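Local coordinates for type 2A phosphatase-associated protein 42 (Saccharomyces cerevisiae, PDB 2V0P) that inhibits the PP2A-type phosphatase SIT4, associates with PP2A catalytic subunits and takes part in TOR signalling in response to the nitrogen source, at residues E20-R25 against P29-L34; G129-N134 against S144-Q149. One frame throughout, in Å; residues are numbered along the deposited sequence.

Both contacts lie in the all-helical N-terminal domain of the protein, which has a tetratricopeptide repeat-like fold, and they follow one another along the chain: contact 1 is complete before contact 2 begins. Their centres are about 33 Å apart, on opposite sides of the chain's centre, and their nearest atoms stay about 18 Å from each other. Contact 1 is a surface contact at the turn between helices 4-19 and 29-52. Contact 2 is more buried and joins helix 126-133 to the short helix 143-146, beside helices 156-186 and 199-231. Each is thus a local connection between elements close in sequence, made at separate places in the same helical domain.

Contact 1 of 2, residues E20-R25 against P29-L34; sequences EHTSLR and PEYQGL
Thr22 lays its CB and methyl group against one flank of the Tyr31 ring, with CG2 3.6 Å from CD1 of Tyr31 and nearly as close to CE1. The approach is oblique to the ring. The backbone O of Arg25 comes to 3.5 Å from CB of Tyr31, and Leu24 brings CD1 to 4.2 Å from CB of Glu30, the two side chains crossing at about a right angle. Packing rather than polar bonding joins the two segments, and Tyr31 is the one buried residue among those that touch.

Behind these contacts stands an ST turn: OG1 of Thr22 lies anti to its own N (chi1 -175°) and accepts from N of Leu24 at 3.0 Å, which helps hold the threonine in the rotation that puts CG2 beside the ring. A glycine in place of Thr22 would probably leave the CD1-CE1 side of Tyr31 without its methyl neighbour and the N-H of Leu24 without the hydroxyl that closes the ST turn. Tyr31 extends its ring from the first turn of its helix with CG opposite the backbone N (chi1 -179°), and its OH reaches back to a hydrogen bond with O of Leu19. Ser28 OG bonds to both O of Arg25 and N of Tyr31, tying loop to helix, while Arg25 turns its guanidinium to a salt bridge with Asp27. The contact thereby closes the loop between helices 4-19 and 29-52, with Leu34 packing on Lys18 and Leu19 of the former.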
# COMPACT_ATOMS: atom_id res chain seq x y z
N GLU A 20 0.29 23.21 6.10
CA GLU A 20 -0.63 22.08 6.08
C GLU A 20 -1.02 21.71 4.63
O GLU A 20 -0.91 20.56 4.23
CB GLU A 20 -1.88 22.35 6.88
CG GLU A 20 -2.67 21.08 7.13
CD GLU A 20 -3.78 21.26 8.14
OE1 GLU A 20 -4.03 22.41 8.59
OE2 GLU A 20 -4.41 20.24 8.50
N HIS A 21 -1.48 22.71 3.91
CA HIS A 21 -1.82 22.60 2.51
C HIS A 21 -1.06 23.74 1.87
O HIS A 21 -0.91 24.81 2.48
CB HIS A 21 -3.31 22.85 2.31
CG HIS A 21 -4.18 21.93 3.12
ND1 HIS A 21 -4.24 20.56 2.89
CD2 HIS A 21 -5.02 22.17 4.15
CE1 HIS A 21 -5.08 20.01 3.75
NE2 HIS A 21 -5.57 20.97 4.52
N THR A 22 -0.58 23.52 0.66
CA THR A 22 0.01 24.58 -0.14
C THR A 22 -0.49 24.55 -1.59
O THR A 22 -0.84 23.49 -2.10
CB THR A 22 1.55 24.54 -0.08
OG1 THR A 22 2.08 25.67 -0.78
CG2 THR A 22 2.13 23.24 -0.69
N SER A 23 -0.55 25.74 -2.19
CA SER A 23 -0.77 26.00 -3.62
C SER A 23 0.55 25.98 -4.41
O SER A 23 0.55 25.91 -5.62
CB SER A 23 -1.40 27.38 -3.78
OG SER A 23 -0.81 28.30 -2.86
N LEU A 24 1.67 26.04 -3.69
CA LEU A 24 3.00 25.95 -4.28
C LEU A 24 3.40 24.51 -4.48
O LEU A 24 2.79 23.63 -3.94
CB LEU A 24 4.01 26.61 -3.33
CG LEU A 24 3.78 28.06 -2.87
CD1 LEU A 24 4.87 28.47 -1.88
CD2 LEU A 24 3.72 29.00 -4.03
N ARG A 25 4.47 24.25 -5.24
CA ARG A 25 5.02 22.90 -5.29
C ARG A 25 5.67 22.51 -3.96
O ARG A 25 6.35 23.30 -3.31
CB ARG A 25 6.01 22.76 -6.44
CG ARG A 25 5.40 22.80 -7.83
CD ARG A 25 6.49 22.57 -8.84
NE ARG A 25 7.12 21.27 -8.63
CZ ARG A 25 6.84 20.17 -9.33
NH1 ARG A 25 5.95 20.20 -10.32
NH2 ARG A 25 7.49 19.04 -9.05
N PRO A 29 11.65 25.38 -3.28
CA PRO A 29 12.50 25.86 -2.18
C PRO A 29 11.78 26.84 -1.28
O PRO A 29 12.15 26.96 -0.13
CB PRO A 29 13.66 26.56 -2.91
CG PRO A 29 13.10 26.92 -4.22
CD PRO A 29 12.15 25.82 -4.59
N GLU A 30 10.75 27.49 -1.79
CA GLU A 30 9.94 28.42 -1.05
C GLU A 30 9.16 27.61 -0.02
O GLU A 30 9.20 27.94 1.12
CB GLU A 30 8.99 29.24 -1.93
CG GLU A 30 9.60 30.26 -2.81
CD GLU A 30 10.26 29.69 -4.06
OE1 GLU A 30 9.93 28.54 -4.45
OE2 GLU A 30 11.11 30.41 -4.64
N TYR A 31 8.52 26.50 -0.41
CA TYR A 31 7.85 25.66 0.58
C TYR A 31 8.81 24.98 1.57
O TYR A 31 8.61 25.03 2.75
CB TYR A 31 6.88 24.64 -0.09
CG TYR A 31 6.14 23.75 0.88
CD1 TYR A 31 4.93 24.16 1.42
CD2 TYR A 31 6.63 22.53 1.25
CE1 TYR A 31 4.29 23.41 2.33
CE2 TYR A 31 5.97 21.75 2.15
CZ TYR A 31 4.78 22.21 2.69
OH TYR A 31 4.08 21.45 3.58
N GLN A 32 9.84 24.30 1.09
CA GLN A 32 10.70 23.55 1.97
C GLN A 32 11.47 24.51 2.92
O GLN A 32 11.76 24.16 4.06
CB GLN A 32 11.67 22.69 1.18
CG GLN A 32 11.07 21.50 0.47
CD GLN A 32 10.36 20.61 1.43
OE1 GLN A 32 10.91 20.22 2.45
NE2 GLN A 32 9.13 20.33 1.14
N GLY A 33 11.79 25.69 2.39
CA GLY A 33 12.50 26.75 3.08
C GLY A 33 11.74 27.17 4.32
O GLY A 33 12.30 27.12 5.38
N LEU A 34 10.48 27.54 4.18
CA LEU A 34 9.59 27.88 5.33
C LEU A 34 9.35 26.70 6.24
O LEU A 34 9.32 26.84 7.48
CB LEU A 34 8.24 28.41 4.84
CG LEU A 34 7.17 28.79 5.87
CD1 LEU A 34 7.71 29.93 6.75
CD2 LEU A 34 5.97 29.25 5.10

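Contact 2 of 2, residues G129-N134 against S144-Q149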
# COMPACT_ATOMS: atom_id res chain seq x y z
N GLY A 129 -3.98 4.19 23.20
CA GLY A 129 -3.01 3.53 24.04
C GLY A 129 -2.81 2.07 23.73
O GLY A 129 -1.71 1.57 23.90
N GLU A 130 -3.88 1.38 23.30
CA GLU A 130 -3.75 -0.03 22.97
C GLU A 130 -2.82 -0.21 21.77
O GLU A 130 -1.98 -1.10 21.75
CB GLU A 130 -5.11 -0.62 22.67
CG GLU A 130 -5.11 -2.11 22.68
CD GLU A 130 -6.20 -2.68 21.79
OE1 GLU A 130 -6.79 -1.89 21.01
OE2 GLU A 130 -6.46 -3.89 21.87
N LYS A 131 -2.98 0.66 20.79
CA LYS A 131 -2.13 0.73 19.61
C LYS A 131 -0.71 1.07 19.96
O LYS A 131 0.19 0.34 19.56
CB LYS A 131 -2.69 1.70 18.60
CG LYS A 131 -4.02 1.29 18.05
CD LYS A 131 -4.41 2.14 16.91
CE LYS A 131 -5.90 2.06 16.59
NZ LYS A 131 -6.44 0.69 16.71
N LEU A 132 -0.50 2.12 20.75
CA LEU A 132 0.83 2.48 21.27
C LEU A 132 1.53 1.31 21.95
O LEU A 132 2.72 1.08 21.75
CB LEU A 132 0.74 3.67 22.25
CG LEU A 132 2.09 4.20 22.76
CD1 LEU A 132 2.86 4.88 21.62
CD2 LEU A 132 1.92 5.15 23.95
N GLY A 133 0.79 0.59 22.78
CA GLY A 133 1.31 -0.55 23.48
C GLY A 133 1.68 -1.72 22.58
O GLY A 133 2.55 -2.49 22.93
N ASN A 134 1.04 -1.84 21.43
CA ASN A 134 1.31 -2.96 20.55
C ASN A 134 2.70 -2.95 19.86
O ASN A 134 3.09 -3.94 19.24
CB ASN A 134 0.18 -3.12 19.52
CG ASN A 134 -1.14 -3.58 20.14
OD1 ASN A 134 -1.16 -4.27 21.16
ND2 ASN A 134 -2.23 -3.21 19.51
N SER A 144 2.11 -3.66 11.02
CA SER A 144 1.48 -4.91 11.43
C SER A 144 1.08 -4.97 12.92
O SER A 144 0.40 -5.90 13.31
CB SER A 144 2.35 -6.11 11.04
OG SER A 144 3.74 -5.81 11.12
N GLU A 145 1.53 -3.99 13.73
CA GLU A 145 1.24 -3.92 15.18
C GLU A 145 0.14 -2.93 15.53
O GLU A 145 -0.39 -2.89 16.65
CB GLU A 145 2.52 -3.53 15.94
CG GLU A 145 3.67 -4.54 15.80
CD GLU A 145 4.95 -4.06 16.42
OE1 GLU A 145 5.31 -2.88 16.22
OE2 GLU A 145 5.60 -4.84 17.13
N LEU A 146 -0.18 -2.10 14.57
CA LEU A 146 -1.13 -1.06 14.74
C LEU A 146 -2.57 -1.54 14.55
O LEU A 146 -3.48 -1.09 15.26
CB LEU A 146 -0.76 0.01 13.74
CG LEU A 146 -1.22 1.43 13.83
CD1 LEU A 146 -0.65 2.19 15.06
CD2 LEU A 146 -0.78 2.04 12.53
N TYR A 147 -2.75 -2.45 13.60
CA TYR A 147 -4.03 -3.10 13.33
C TYR A 147 -3.74 -4.54 12.98
O TYR A 147 -2.64 -4.86 12.51
CB TYR A 147 -4.75 -2.46 12.15
CG TYR A 147 -5.16 -1.01 12.31
CD1 TYR A 147 -4.50 -0.01 11.63
CD2 TYR A 147 -6.25 -0.66 13.09
CE1 TYR A 147 -4.88 1.31 11.74
CE2 TYR A 147 -6.64 0.65 13.23
CZ TYR A 147 -5.96 1.63 12.56
OH TYR A 147 -6.40 2.89 12.69
N ALA A 148 -4.70 -5.43 13.22
CA ALA A 148 -4.64 -6.78 12.67
C ALA A 148 -4.63 -6.65 11.14
O ALA A 148 -5.28 -5.76 10.60
CB ALA A 148 -5.84 -7.58 13.13
N GLN A 149 -3.86 -7.50 10.45
CA GLN A 149 -3.75 -7.41 8.99
C GLN A 149 -4.13 -8.75 8.35
O GLN A 149 -3.84 -9.79 8.92
CB GLN A 149 -2.33 -7.03 8.55
CG GLN A 149 -1.74 -5.79 9.21
CD GLN A 149 -2.28 -4.46 8.68
OE1 GLN A 149 -3.13 -4.40 7.79
NE2 GLN A 149 -1.78 -3.39 9.25
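Lys131 runs its aliphatic chain across Leu146 and on to Tyr147, joining helix 126-133 to the short, weakly bonded helix 143-146 within the tetratricopeptide repeat-like fold. Its CB lies 4.1 Å from CD1 of Leu146, where the two side chains cross at about a right angle. Next, CG passes 3.7 Å from the backbone O of Leu146, and CD remains beside both that oxygen and CD1. CE moves on to the tyrosine, 3.7 Å from CE2 of Tyr147. Bent at its last torsion (chi4 -40°), the chain sets NZ 3.5 Å from the same CE2, oblique to the ring, and likewise near the backbone O of Leu146. The methylenes thus pack in a buried setting while the amino group at the tip ends beside the Tyr147 ring.

Helix 199-231 adds Ile216 against Lys131 and Tyr147, and helix 156-186 packs on Tyr147 through Leu169 among others. The carboxylate of Glu145 is taken up elsewhere: OE2 forms a salt bridge with Lys136, and OE1 accepts from N of Gln142. Glu145, one residue before Leu146, runs its extended side chain alongside the backbone O of Asn134, with its CB 3.4 Å from that oxygen.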